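Local coordinates for nitrogenase molybdenum-iron protein alpha chain (Clostridium pasteurianum, PDB 4WES), which carries the iron-molybdenum cofactor and, with the beta chain, the [8Fe-7S] cluster of the nitrogenase component that reduces dinitrogen to ammonium, at residues T192-I197 and E274-I279; M272-T275 and P280-K283; P458-A463 and N505-P510; K337-Y342 and N353-F358. One frame throughout, in Å; residues are numbered along the deposited sequence.

Contact 1 of 4, residues T192-I197 and E274-I279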
loop_
_atom_site.group_PDB
_atom_site.type_symbol
_atom_site.label_atom_id
_atom_site.label_comp_id
_atom_site.label_asym_id
_atom_site.label_seq_id
_atom_site.Cartn_x
_atom_site.Cartn_y
_atom_site.Cartn_z
ATOM N N THR A 192 32.794 -34.264 -6.491
ATOM C CA THR A 192 31.888 -35.145 -5.750
ATOM C C THR A 192 30.667 -35.524 -6.575
ATOM O O THR A 192 30.200 -36.669 -6.533
ATOM C CB THR A 192 31.529 -34.510 -4.397
ATOM O OG1 THR A 192 32.704 -34.504 -3.585
ATOM C CG2 THR A 192 30.375 -35.196 -3.721
ATOM N N VAL A 193 30.134 -34.599 -7.371
ATOM C CA VAL A 193 29.029 -34.969 -8.252
ATOM C C VAL A 193 29.465 -36.091 -9.205
ATOM O O VAL A 193 28.725 -37.071 -9.410
ATOM C CB VAL A 193 28.533 -33.727 -9.036
ATOM C CG1 VAL A 193 27.565 -34.139 -10.137
ATOM C CG2 VAL A 193 27.853 -32.742 -8.099
ATOM N N MET A 194 30.646 -35.949 -9.796
ATOM C CA MET A 194 31.116 -36.947 -10.756
ATOM C C MET A 194 31.231 -38.328 -10.151
ATOM O O MET A 194 30.757 -39.297 -10.739
ATOM C CB MET A 194 32.446 -36.520 -11.358
ATOM C CG MET A 194 32.942 -37.462 -12.445
ATOM S SD MET A 194 31.932 -37.337 -13.941
ATOM C CE MET A 194 32.364 -38.900 -14.705
ATOM N N THR A 195 31.921 -38.441 -9.028
ATOM C CA THR A 195 32.211 -39.765 -8.501
ATOM C C THR A 195 31.091 -40.343 -7.682
ATOM O O THR A 195 30.937 -41.565 -7.639
ATOM C CB THR A 195 33.509 -39.780 -7.707
ATOM O OG1 THR A 195 33.411 -38.906 -6.605
ATOM C CG2 THR A 195 34.703 -39.350 -8.564
ATOM N N ASP A 196 30.312 -39.491 -7.016
ATOM C CA ASP A 196 29.369 -40.006 -6.015
ATOM C C ASP A 196 27.908 -39.923 -6.440
ATOM O O ASP A 196 27.045 -40.488 -5.751
ATOM C CB ASP A 196 29.576 -39.279 -4.668
ATOM C CG ASP A 196 30.968 -39.453 -4.105
ATOM O OD1 ASP A 196 31.763 -40.221 -4.663
ATOM O OD2 ASP A 196 31.281 -38.773 -3.117
ATOM N N ILE A 197 27.640 -39.226 -7.543
ATOM C CA ILE A 197 26.269 -39.059 -8.022
ATOM C C ILE A 197 26.094 -39.611 -9.449
ATOM O O ILE A 197 25.293 -40.500 -9.698
ATOM C CB ILE A 197 25.732 -37.594 -7.871
ATOM C CG1 ILE A 197 25.951 -37.096 -6.449
ATOM C CG2 ILE A 197 24.275 -37.547 -8.295
ATOM C CD1 ILE A 197 25.513 -35.667 -6.231
ATOM N N GLU A 274 33.423 -37.672 -20.687
ATOM C CA GLU A 274 34.018 -38.154 -21.913
ATOM C C GLU A 274 35.028 -39.273 -21.619
ATOM O O GLU A 274 35.022 -40.312 -22.280
ATOM C CB GLU A 274 34.682 -37.034 -22.719
ATOM C CG GLU A 274 35.200 -37.508 -24.070
ATOM C CD GLU A 274 35.667 -36.427 -25.002
ATOM O OE1 GLU A 274 35.525 -35.236 -24.685
ATOM O OE2 GLU A 274 36.232 -36.796 -26.036
ATOM N N THR A 275 35.904 -39.079 -20.620
ATOM C CA THR A 275 36.907 -40.083 -20.316
ATOM C C THR A 275 36.271 -41.390 -19.816
ATOM O O THR A 275 36.669 -42.495 -20.222
ATOM C CB THR A 275 37.856 -39.538 -19.257
ATOM O OG1 THR A 275 38.481 -38.363 -19.784
ATOM C CG2 THR A 275 38.857 -40.570 -18.837
ATOM N N LYS A 276 35.321 -41.271 -18.888
ATOM C CA LYS A 276 34.795 -42.440 -18.191
ATOM C C LYS A 276 33.745 -43.191 -19.013
ATOM O O LYS A 276 33.726 -44.420 -19.002
ATOM C CB LYS A 276 34.222 -42.042 -16.837
ATOM C CG LYS A 276 33.705 -43.216 -16.016
ATOM C CD LYS A 276 33.385 -42.808 -14.577
ATOM C CE LYS A 276 32.807 -43.967 -13.787
ATOM N NZ LYS A 276 32.640 -43.648 -12.351
ATOM N N TYR A 277 32.877 -42.453 -19.697
ATOM C CA TYR A 277 31.728 -43.038 -20.407
ATOM C C TYR A 277 31.844 -43.012 -21.944
ATOM O O TYR A 277 31.093 -43.714 -22.615
ATOM C CB TYR A 277 30.424 -42.347 -19.967
ATOM C CG TYR A 277 30.137 -42.503 -18.516
ATOM C CD1 TYR A 277 29.811 -43.755 -17.970
ATOM C CD2 TYR A 277 30.209 -41.425 -17.639
ATOM C CE1 TYR A 277 29.575 -43.921 -16.616
ATOM C CE2 TYR A 277 29.963 -41.593 -16.313
ATOM C CZ TYR A 277 29.640 -42.825 -15.786
ATOM O OH TYR A 277 29.406 -42.955 -14.444
ATOM N N GLY A 278 32.725 -42.167 -22.472
ATOM C CA GLY A 278 32.829 -41.995 -23.922
ATOM C C GLY A 278 31.866 -40.961 -24.461
ATOM O O GLY A 278 31.768 -40.794 -25.663
ATOM N N ILE A 279 31.156 -40.237 -23.580
ATOM C CA ILE A 279 30.174 -39.263 -24.032
ATOM C C ILE A 279 30.872 -37.985 -24.468
ATOM O O ILE A 279 31.545 -37.340 -23.651
ATOM C CB ILE A 279 29.147 -38.988 -22.933
ATOM C CG1 ILE A 279 28.403 -40.263 -22.502
ATOM C CG2 ILE A 279 28.170 -37.900 -23.369
ATOM C CD1 ILE A 279 27.702 -40.143 -21.169
HETATM O O HOH W 1 30.922 -41.342 -12.544
#

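Contact 2 of 4, residues M272-T275 and P280-K283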
loop_
_atom_site.group_PDB
_atom_site.type_symbol
_atom_site.label_atom_id
_atom_site.label_comp_id
_atom_site.label_asym_id
_atom_site.label_seq_id
_atom_site.Cartn_x
_atom_site.Cartn_y
_atom_site.Cartn_z
ATOM N N MET A 272 35.399 -35.391 -17.642
ATOM C CA MET A 272 35.384 -36.688 -16.964
ATOM C C MET A 272 34.345 -37.630 -17.540
ATOM O O MET A 272 34.571 -38.837 -17.591
ATOM C CB MET A 272 35.228 -36.533 -15.450
ATOM C CG MET A 272 36.452 -35.902 -14.822
ATOM S SD MET A 272 36.452 -35.818 -13.023
ATOM C CE MET A 272 35.331 -34.452 -12.749
ATOM N N MET A 273 33.194 -37.109 -17.965
ATOM C CA MET A 273 32.189 -37.955 -18.597
ATOM C C MET A 273 32.689 -38.493 -19.934
ATOM O O MET A 273 32.377 -39.624 -20.316
ATOM C CB MET A 273 30.861 -37.233 -18.741
ATOM C CG MET A 273 30.162 -37.009 -17.427
ATOM S SD MET A 273 28.519 -36.281 -17.584
ATOM C CE MET A 273 27.589 -37.697 -18.153
ATOM N N GLU A 274 33.423 -37.672 -20.687
ATOM C CA GLU A 274 34.018 -38.154 -21.913
ATOM C C GLU A 274 35.028 -39.273 -21.619
ATOM O O GLU A 274 35.022 -40.312 -22.280
ATOM C CB GLU A 274 34.682 -37.034 -22.719
ATOM C CG GLU A 274 35.200 -37.508 -24.070
ATOM C CD GLU A 274 35.667 -36.427 -25.002
ATOM O OE1 GLU A 274 35.525 -35.236 -24.685
ATOM O OE2 GLU A 274 36.232 -36.796 -26.036
ATOM N N THR A 275 35.904 -39.079 -20.620
ATOM C CA THR A 275 36.907 -40.083 -20.316
ATOM C C THR A 275 36.271 -41.390 -19.816
ATOM O O THR A 275 36.669 -42.495 -20.222
ATOM C CB THR A 275 37.856 -39.538 -19.257
ATOM O OG1 THR A 275 38.481 -38.363 -19.784
ATOM C CG2 THR A 275 38.857 -40.570 -18.837
ATOM N N PRO A 280 30.718 -37.595 -25.747
ATOM C CA PRO A 280 31.343 -36.360 -26.232
ATOM C C PRO A 280 30.601 -35.149 -25.731
ATOM O O PRO A 280 29.444 -35.225 -25.314
ATOM C CB PRO A 280 31.230 -36.493 -27.748
ATOM C CG PRO A 280 30.028 -37.343 -27.959
ATOM C CD PRO A 280 29.956 -38.285 -26.801
ATOM N N TRP A 281 31.270 -34.005 -25.786
ATOM C CA TRP A 281 30.611 -32.741 -25.474
ATOM C C TRP A 281 30.898 -31.721 -26.554
ATOM O O TRP A 281 31.922 -31.787 -27.223
ATOM C CB TRP A 281 30.995 -32.208 -24.111
ATOM C CG TRP A 281 32.435 -31.856 -23.831
ATOM C CD1 TRP A 281 33.416 -32.706 -23.397
ATOM C CD2 TRP A 281 33.041 -30.562 -23.926
ATOM N NE1 TRP A 281 34.576 -32.008 -23.161
ATOM C CE2 TRP A 281 34.370 -30.689 -23.484
ATOM C CE3 TRP A 281 32.577 -29.300 -24.320
ATOM C CZ2 TRP A 281 35.253 -29.612 -23.454
ATOM C CZ3 TRP A 281 33.442 -28.244 -24.271
ATOM C CH2 TRP A 281 34.748 -28.401 -23.817
ATOM N N ILE A 282 29.962 -30.784 -26.725
ATOM C CA ILE A 282 30.190 -29.619 -27.550
ATOM C C ILE A 282 29.926 -28.404 -26.711
ATOM O O ILE A 282 29.062 -28.387 -25.833
ATOM C CB ILE A 282 29.307 -29.556 -28.821
ATOM C CG1 ILE A 282 27.809 -29.637 -28.500
ATOM C CG2 ILE A 282 29.706 -30.612 -29.811
ATOM C CD1 ILE A 282 26.948 -29.225 -29.676
ATOM N N LYS A 283 30.700 -27.341 -26.964
ATOM C CA LYS A 283 30.300 -26.046 -26.425
ATOM C C LYS A 283 29.018 -25.613 -27.076
ATOM O O LYS A 283 28.856 -25.736 -28.270
ATOM C CB LYS A 283 31.412 -25.022 -26.675
ATOM C CG LYS A 283 31.182 -23.662 -25.994
ATOM C CD LYS A 283 31.333 -23.768 -24.481
ATOM C CE LYS A 283 30.922 -22.500 -23.740
ATOM N NZ LYS A 283 29.514 -22.086 -23.978
HETATM O O HOH W 2 37.029 -33.700 -22.997
#

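Contact 3 of 4, residues P458-A463 and N505-P510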
loop_
_atom_site.group_PDB
_atom_site.type_symbol
_atom_site.label_atom_id
_atom_site.label_comp_id
_atom_site.label_asym_id
_atom_site.label_seq_id
_atom_site.Cartn_x
_atom_site.Cartn_y
_atom_site.Cartn_z
ATOM N N PRO A 458 30.434 4.701 -22.076
ATOM C CA PRO A 458 29.558 3.730 -22.725
ATOM C C PRO A 458 28.092 4.056 -22.517
ATOM O O PRO A 458 27.708 4.683 -21.504
ATOM C CB PRO A 458 29.910 2.415 -22.010
ATOM C CG PRO A 458 30.289 2.867 -20.631
ATOM C CD PRO A 458 31.056 4.166 -20.857
ATOM N N ASP A 459 27.243 3.579 -23.424
ATOM C CA ASP A 459 25.794 3.733 -23.234
ATOM C C ASP A 459 25.207 2.800 -22.179
ATOM O O ASP A 459 24.146 3.073 -21.649
ATOM C CB ASP A 459 25.066 3.501 -24.542
ATOM C CG ASP A 459 25.412 4.520 -25.586
ATOM O OD1 ASP A 459 24.963 5.662 -25.448
ATOM O OD2 ASP A 459 26.187 4.228 -26.500
ATOM N N MET A 460 25.872 1.681 -21.939
ATOM C CA MET A 460 25.366 0.706 -20.999
ATOM C C MET A 460 26.531 -0.116 -20.473
ATOM O O MET A 460 27.503 -0.358 -21.172
ATOM C CB MET A 460 24.312 -0.181 -21.676
ATOM C CG MET A 460 24.854 -1.058 -22.785
ATOM S SD MET A 460 23.652 -1.709 -23.944
ATOM C CE MET A 460 23.524 -0.312 -25.053
ATOM N N PHE A 461 26.394 -0.597 -19.227
ATOM C CA PHE A 461 27.448 -1.381 -18.589
ATOM C C PHE A 461 26.756 -2.506 -17.837
ATOM O O PHE A 461 26.106 -2.276 -16.839
ATOM C CB PHE A 461 28.316 -0.495 -17.680
ATOM C CG PHE A 461 29.671 -1.064 -17.359
ATOM C CD1 PHE A 461 30.815 -0.287 -17.505
ATOM C CD2 PHE A 461 29.821 -2.377 -16.900
ATOM C CE1 PHE A 461 32.038 -0.809 -17.231
ATOM C CE2 PHE A 461 31.071 -2.904 -16.641
ATOM C CZ PHE A 461 32.175 -2.108 -16.808
ATOM N N PHE A 462 26.885 -3.718 -18.387
ATOM C CA PHE A 462 26.252 -4.906 -17.795
ATOM C C PHE A 462 27.158 -5.461 -16.702
ATOM O O PHE A 462 28.340 -5.702 -16.951
ATOM C CB PHE A 462 26.033 -5.970 -18.863
ATOM C CG PHE A 462 25.099 -5.577 -19.963
ATOM C CD1 PHE A 462 25.570 -5.029 -21.140
ATOM C CD2 PHE A 462 23.750 -5.755 -19.820
ATOM C CE1 PHE A 462 24.720 -4.675 -22.154
ATOM C CE2 PHE A 462 22.882 -5.398 -20.836
ATOM C CZ PHE A 462 23.352 -4.839 -21.993
ATOM N N ALA A 463 26.581 -5.742 -15.529
ATOM C CA ALA A 463 27.382 -6.260 -14.419
ATOM C C ALA A 463 26.476 -6.966 -13.410
ATOM O O ALA A 463 25.575 -7.726 -13.836
ATOM C CB ALA A 463 28.268 -5.143 -13.824
ATOM N N ASN A 505 13.695 -0.625 -22.823
ATOM C CA ASN A 505 13.006 0.103 -21.771
ATOM C C ASN A 505 14.001 0.844 -20.860
ATOM O O ASN A 505 13.726 1.950 -20.377
ATOM C CB ASN A 505 12.130 -0.843 -20.946
ATOM C CG ASN A 505 10.872 -1.267 -21.653
ATOM O OD1 ASN A 505 10.592 -0.796 -22.743
ATOM N ND2 ASN A 505 10.094 -2.144 -21.011
ATOM N N GLY A 506 15.137 0.203 -20.562
ATOM C CA GLY A 506 16.146 0.843 -19.741
ATOM C C GLY A 506 16.753 2.071 -20.387
ATOM O O GLY A 506 16.868 3.132 -19.755
ATOM N N ILE A 507 17.144 1.953 -21.657
ATOM C CA ILE A 507 17.801 3.041 -22.333
ATOM C C ILE A 507 16.890 4.248 -22.454
ATOM O O ILE A 507 17.357 5.377 -22.312
ATOM C CB ILE A 507 18.275 2.593 -23.740
ATOM C CG1 ILE A 507 19.436 1.598 -23.666
ATOM C CG2 ILE A 507 18.639 3.773 -24.636
ATOM C CD1 ILE A 507 20.764 2.148 -23.177
ATOM N N TYR A 508 15.619 4.010 -22.714
ATOM C CA TYR A 508 14.652 5.075 -23.031
ATOM C C TYR A 508 13.842 5.542 -21.824
ATOM O O TYR A 508 12.919 6.350 -21.972
ATOM C CB TYR A 508 13.779 4.642 -24.228
ATOM C CG TYR A 508 14.588 4.608 -25.496
ATOM C CD1 TYR A 508 14.702 5.710 -26.292
ATOM C CD2 TYR A 508 15.239 3.469 -25.913
ATOM C CE1 TYR A 508 15.442 5.698 -27.447
ATOM C CE2 TYR A 508 16.006 3.450 -27.046
ATOM C CZ TYR A 508 16.111 4.568 -27.829
ATOM O OH TYR A 508 16.862 4.571 -28.987
ATOM N N THR A 509 14.231 5.115 -20.626
ATOM C CA THR A 509 13.612 5.653 -19.400
ATOM C C THR A 509 13.805 7.174 -19.353
ATOM O O THR A 509 14.923 7.668 -19.409
ATOM C CB THR A 509 14.268 4.975 -18.188
ATOM O OG1 THR A 509 13.858 3.595 -18.146
ATOM C CG2 THR A 509 13.870 5.610 -16.882
ATOM N N PRO A 510 12.714 7.950 -19.221
ATOM C CA PRO A 510 12.865 9.417 -19.330
ATOM C C PRO A 510 13.744 10.042 -18.277
ATOM O O PRO A 510 14.359 11.084 -18.552
ATOM C CB PRO A 510 11.426 9.909 -19.277
ATOM C CG PRO A 510 10.629 8.781 -19.860
ATOM C CD PRO A 510 11.305 7.548 -19.312
#

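Contact 4 of 4, residues K337-Y342 and N353-F358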
loop_
_atom_site.group_PDB
_atom_site.type_symbol
_atom_site.label_atom_id
_atom_site.label_comp_id
_atom_site.label_asym_id
_atom_site.label_seq_id
_atom_site.Cartn_x
_atom_site.Cartn_y
_atom_site.Cartn_z
ATOM N N LYS A 337 24.957 2.020 -30.305
ATOM C CA LYS A 337 25.320 2.234 -28.917
ATOM C C LYS A 337 26.471 1.328 -28.522
ATOM O O LYS A 337 26.797 0.361 -29.221
ATOM C CB LYS A 337 24.098 1.992 -28.050
ATOM C CG LYS A 337 23.013 2.991 -28.360
ATOM C CD LYS A 337 21.782 2.804 -27.559
ATOM C CE LYS A 337 20.665 3.678 -28.019
ATOM N NZ LYS A 337 20.975 5.099 -27.742
ATOM N N THR A 338 27.118 1.658 -27.417
ATOM C CA THR A 338 28.267 0.908 -26.921
ATOM C C THR A 338 27.974 0.306 -25.547
ATOM O O THR A 338 27.184 0.822 -24.751
ATOM C CB THR A 338 29.522 1.813 -26.816
ATOM O OG1 THR A 338 29.228 2.882 -25.923
ATOM C CG2 THR A 338 29.925 2.326 -28.181
ATOM N N ALA A 339 28.679 -0.796 -25.276
ATOM C CA ALA A 339 28.470 -1.569 -24.055
ATOM C C ALA A 339 29.780 -2.038 -23.462
ATOM O O ALA A 339 30.771 -2.273 -24.174
ATOM C CB ALA A 339 27.571 -2.764 -24.334
ATOM N N CYS A 340 29.732 -2.278 -22.151
ATOM C CA CYS A 340 30.753 -3.049 -21.436
ATOM C C CYS A 340 30.036 -4.225 -20.736
ATOM O O CYS A 340 28.893 -4.081 -20.344
ATOM C CB CYS A 340 31.458 -2.177 -20.402
ATOM S SG CYS A 340 32.105 -0.615 -21.004
ATOM N N LEU A 341 30.773 -5.325 -20.588
ATOM C CA LEU A 341 30.235 -6.495 -19.886
ATOM C C LEU A 341 31.197 -6.997 -18.844
ATOM O O LEU A 341 32.343 -7.299 -19.157
ATOM C CB LEU A 341 29.933 -7.656 -20.838
ATOM C CG LEU A 341 29.006 -7.398 -21.986
ATOM C CD1 LEU A 341 29.711 -6.928 -23.211
ATOM C CD2 LEU A 341 28.236 -8.661 -22.335
ATOM N N TYR A 342 30.701 -7.186 -17.621
ATOM C CA TYR A 342 31.521 -7.713 -16.554
ATOM C C TYR A 342 30.696 -8.644 -15.684
ATOM O O TYR A 342 29.888 -8.193 -14.901
ATOM C CB TYR A 342 32.156 -6.610 -15.683
ATOM C CG TYR A 342 33.105 -7.195 -14.672
ATOM C CD1 TYR A 342 34.302 -7.739 -15.092
ATOM C CD2 TYR A 342 32.788 -7.254 -13.335
ATOM C CE1 TYR A 342 35.180 -8.324 -14.202
ATOM C CE2 TYR A 342 33.668 -7.834 -12.426
ATOM C CZ TYR A 342 34.859 -8.370 -12.858
ATOM O OH TYR A 342 35.760 -8.936 -11.973
ATOM N N ASN A 353 26.880 -12.146 -28.691
ATOM C CA ASN A 353 26.290 -12.226 -30.018
ATOM C C ASN A 353 24.919 -11.551 -30.096
ATOM O O ASN A 353 24.561 -11.002 -31.133
ATOM C CB ASN A 353 26.233 -13.669 -30.539
ATOM C CG ASN A 353 25.091 -14.503 -29.947
ATOM O OD1 ASN A 353 23.972 -14.489 -30.447
ATOM N ND2 ASN A 353 25.361 -15.225 -28.886
ATOM N N MET A 354 24.195 -11.550 -28.971
ATOM C CA MET A 354 22.900 -10.899 -28.915
ATOM C C MET A 354 23.093 -9.389 -29.036
ATOM O O MET A 354 22.433 -8.715 -29.846
ATOM C CB MET A 354 22.186 -11.290 -27.627
ATOM C CG MET A 354 20.810 -10.667 -27.528
ATOM S SD MET A 354 19.641 -11.593 -26.560
ATOM C CE MET A 354 20.514 -11.821 -25.004
ATOM N N LEU A 355 24.013 -8.829 -28.256
ATOM C CA LEU A 355 24.296 -7.393 -28.371
ATOM C C LEU A 355 24.731 -7.019 -29.784
ATOM O O LEU A 355 24.281 -6.001 -30.332
ATOM C CB LEU A 355 25.349 -6.981 -27.357
ATOM C CG LEU A 355 24.879 -7.061 -25.899
ATOM C CD1 LEU A 355 26.016 -6.719 -24.961
ATOM C CD2 LEU A 355 23.696 -6.158 -25.626
ATOM N N LYS A 356 25.581 -7.850 -30.385
ATOM C CA LYS A 356 26.054 -7.536 -31.725
ATOM C C LYS A 356 24.896 -7.536 -32.728
ATOM O O LYS A 356 24.825 -6.656 -33.588
ATOM C CB LYS A 356 27.114 -8.537 -32.166
ATOM C CG LYS A 356 27.757 -8.166 -33.494
ATOM C CD LYS A 356 28.943 -9.047 -33.829
ATOM C CE LYS A 356 29.526 -8.678 -35.193
ATOM N NZ LYS A 356 30.506 -9.719 -35.598
ATOM N N SER A 357 23.977 -8.488 -32.610
ATOM C CA SER A 357 22.810 -8.499 -33.470
ATOM C C SER A 357 21.926 -7.272 -33.310
ATOM O O SER A 357 21.312 -6.823 -34.292
ATOM C CB SER A 357 21.963 -9.752 -33.236
ATOM O OG SER A 357 22.647 -10.915 -33.644
ATOM N N PHE A 358 21.901 -6.684 -32.117
ATOM C CA PHE A 358 21.149 -5.462 -31.862
ATOM C C PHE A 358 21.895 -4.197 -32.350
ATOM O O PHE A 358 21.360 -3.091 -32.242
ATOM C CB PHE A 358 20.891 -5.280 -30.355
ATOM C CG PHE A 358 19.980 -6.306 -29.692
ATOM C CD1 PHE A 358 19.326 -7.326 -30.392
ATOM C CD2 PHE A 358 19.779 -6.211 -28.341
ATOM C CE1 PHE A 358 18.503 -8.196 -29.699
ATOM C CE2 PHE A 358 18.972 -7.077 -27.659
ATOM C CZ PHE A 358 18.329 -8.082 -28.339
#

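Contact 1 of 4, residues T192-I197 and E274-I279
The C-terminal ends of helices 182-196 and 263-277 meet here, where Met194 of the first reaches Lys276 and Tyr277 of the second. The backbones stay apart, with the CA atoms of Met194 and Lys276 9.9 Å from each other, and side chains span the gap. Met194 has CG anti to its backbone N (chi1 -176°) and bends at chi2 (70°), which brings its terminal methyl to the other helix. Met194 CE lies 4.0 Å from Lys276 CD and 4.0 Å from Tyr277 CE2, approaching the tyrosine ring obliquely; the thioether chain runs past both partners in the opposite direction. Within the second helix, Lys276 CG lies over one face of the Tyr277 ring, above its centre. A single water gathers the polar ends of these two side chains: it donates to Met194 O at 2.7 Å and accepts from Lys276 NZ at 2.9 Å, while Tyr277 OH is hydrogen-bonded to it at 2.9 Å. A carbonyl near one helix end is thus tied to a lysine and a tyrosine of the other without any direct bond across. Met194 also packs on Met272 and Met273, about one turn before the end of the second helix. Gly278, with positive phi (87°), then takes the chain out of that helix. Methyl packing plus one shared water thus joins helix 182-196, which also touches strand 169-172, to the helix of the beta-alpha-beta unit formed by strand 257-260, helix 263-277 and strand 281-283.

Contact 2 of 4, residues M272-T275 and P280-K283
Glu274 OE1 is gripped by two hydrogen-bonding groups, the hydroxyl of Ser425 and a water that donates to it at 2.7 Å, and it also lies against the indole of Trp281. The same water accepts from Trp281 NE1 at 3.0 Å, bridging the helix to the strand. Directly, the two side chains only touch: Glu274 OE1 stands 3.5 Å from Trp281 CD1, and it comes obliquely at the ring. The carboxylate plane is turned 79° from the indole plane, and the side chains cross at about a right angle. For Trp281, chi1 of 62° sets CG between the backbone N and the carbonyl carbon, bringing the pyrrole side of the indole to the carboxylate. Glu274 CD lies 4.5 Å from Pro280 CA, the proline leading from the turn after helix 263-277 into strand 281-283. Helix and strand belong to the beta-alpha-beta unit that starts with strand 257-260, on which Trp281 also packs. Ser425 bonds to Glu274 by its hydroxyl and to Trp281 by its backbone. The cofactor ligand Cys262 is about 10 Å from Trp281, side chain to side chain. Two hydrogen-bonding partners on OE1 would favour the ionised carboxylate, and the water lets it serve the indole N-H indirectly.

Contact 3 of 4, residues P458-A463 and N505-P510
Met460 carries CG between its backbone N and carbonyl carbon (chi1 66°) and bends again at chi3, while Ile507 turns CG1 anti to its carbonyl carbon; together these torsions bring Met460 CE to Ile507 CD1, 4.1 Å away. The contact is the end of helix 492-507 packed on strand 460-462, the outermost strand, within this chain, of a five-stranded mixed sheet; Ile507 lies in the last turn of the helix. The two side chains cross at about a right angle, so they meet methyl to methyl instead of lying alongside. Ile507 CD1 also sits 3.8 Å from Asp459 O, resting on the backbone just before the strand. The backbones stay apart, with the CA atoms of Met460 and Ile507 8.0 Å from each other. No hydrogen bond crosses; a methyl-methyl contact and a methyl on a carbonyl oxygen make up the junction. Other residues widen it: Met460 and Phe462 pack on Leu503 one turn earlier in the helix, and Ile507 also touches Leu477. The polar end of Asp459 is engaged elsewhere, its OD2 accepting from the backbone N of Thr338 on the adjacent strand. Asn505 and Thr509, before and after Ile507, pack on Gln311 and Gln307 of the beta chain. The turn that ends the helix is held by a side chain as well as by a weak backbone bond: Thr509 OG1 donates to Asn505 O at 2.8 Å, meeting it at a C=O...donor angle of 146° and tilted 21° from the carbonyl plane.

Contact 4 of 4, residues K337-Y342 and N353-F358
Leu341 of strand 338-343 and Leu355 of helix 352-357 meet at their branched ends. One methyl of the helix residue does the touching: Leu355 CD1 lies 3.9 Å from Leu341 CD2 and 4.1 Å from Leu341 CD1, so it faces the fork of the isopropyl group. In Leu355 chi1 is -68°, with CG anti to the carbonyl carbon, and the nearly straight chi2 (176°) sends CD1 onward to the strand. The same methyl meets Ala339 CB at 4.3 Å, so it touches two strand residues, Ala339 and Leu341. Both of these point from the strand toward the helix, whereas the intervening Cys340 points away, the usual alternation along a strand. Leu355 also touches Phe462 and Ser362 on the two flanking strands, spreading one leucine over three strands of the sheet. The side chain of Leu341 is about 10 Å from the iron-molybdenum cofactor, which Val343 to Arg347, just past the segment, help to line. A helix packed on the face of parallel strands 338-343 and 361-367, on the connection that joins them, is characteristic of a beta-alpha-beta crossover in an alpha/beta domain.

How the contacts relate
From the N terminus, contact 1 comes first, closing a loop of 76 residues between 192-197 and 274-279. Contact 2 starts on the same helix, 263-277, shares Glu274 and Thr275 with contact 1, and closes only the short turn into strand 281-283; it opens before contact 1 closes and ends after it, so the two cross. They touch through Met194 and Met272. Contact 4 follows in series, closing a strand-to-helix connection, and contact 3 then spans 41 residues toward the C-terminal part of the chain. Contacts 3 and 4 are neighbours in space: their strands, 338-343 and 460-462, are adjacent in one sheet. Contacts 1 and 3 lie on opposite sides of the chain's centre, about 43 Å apart between centres.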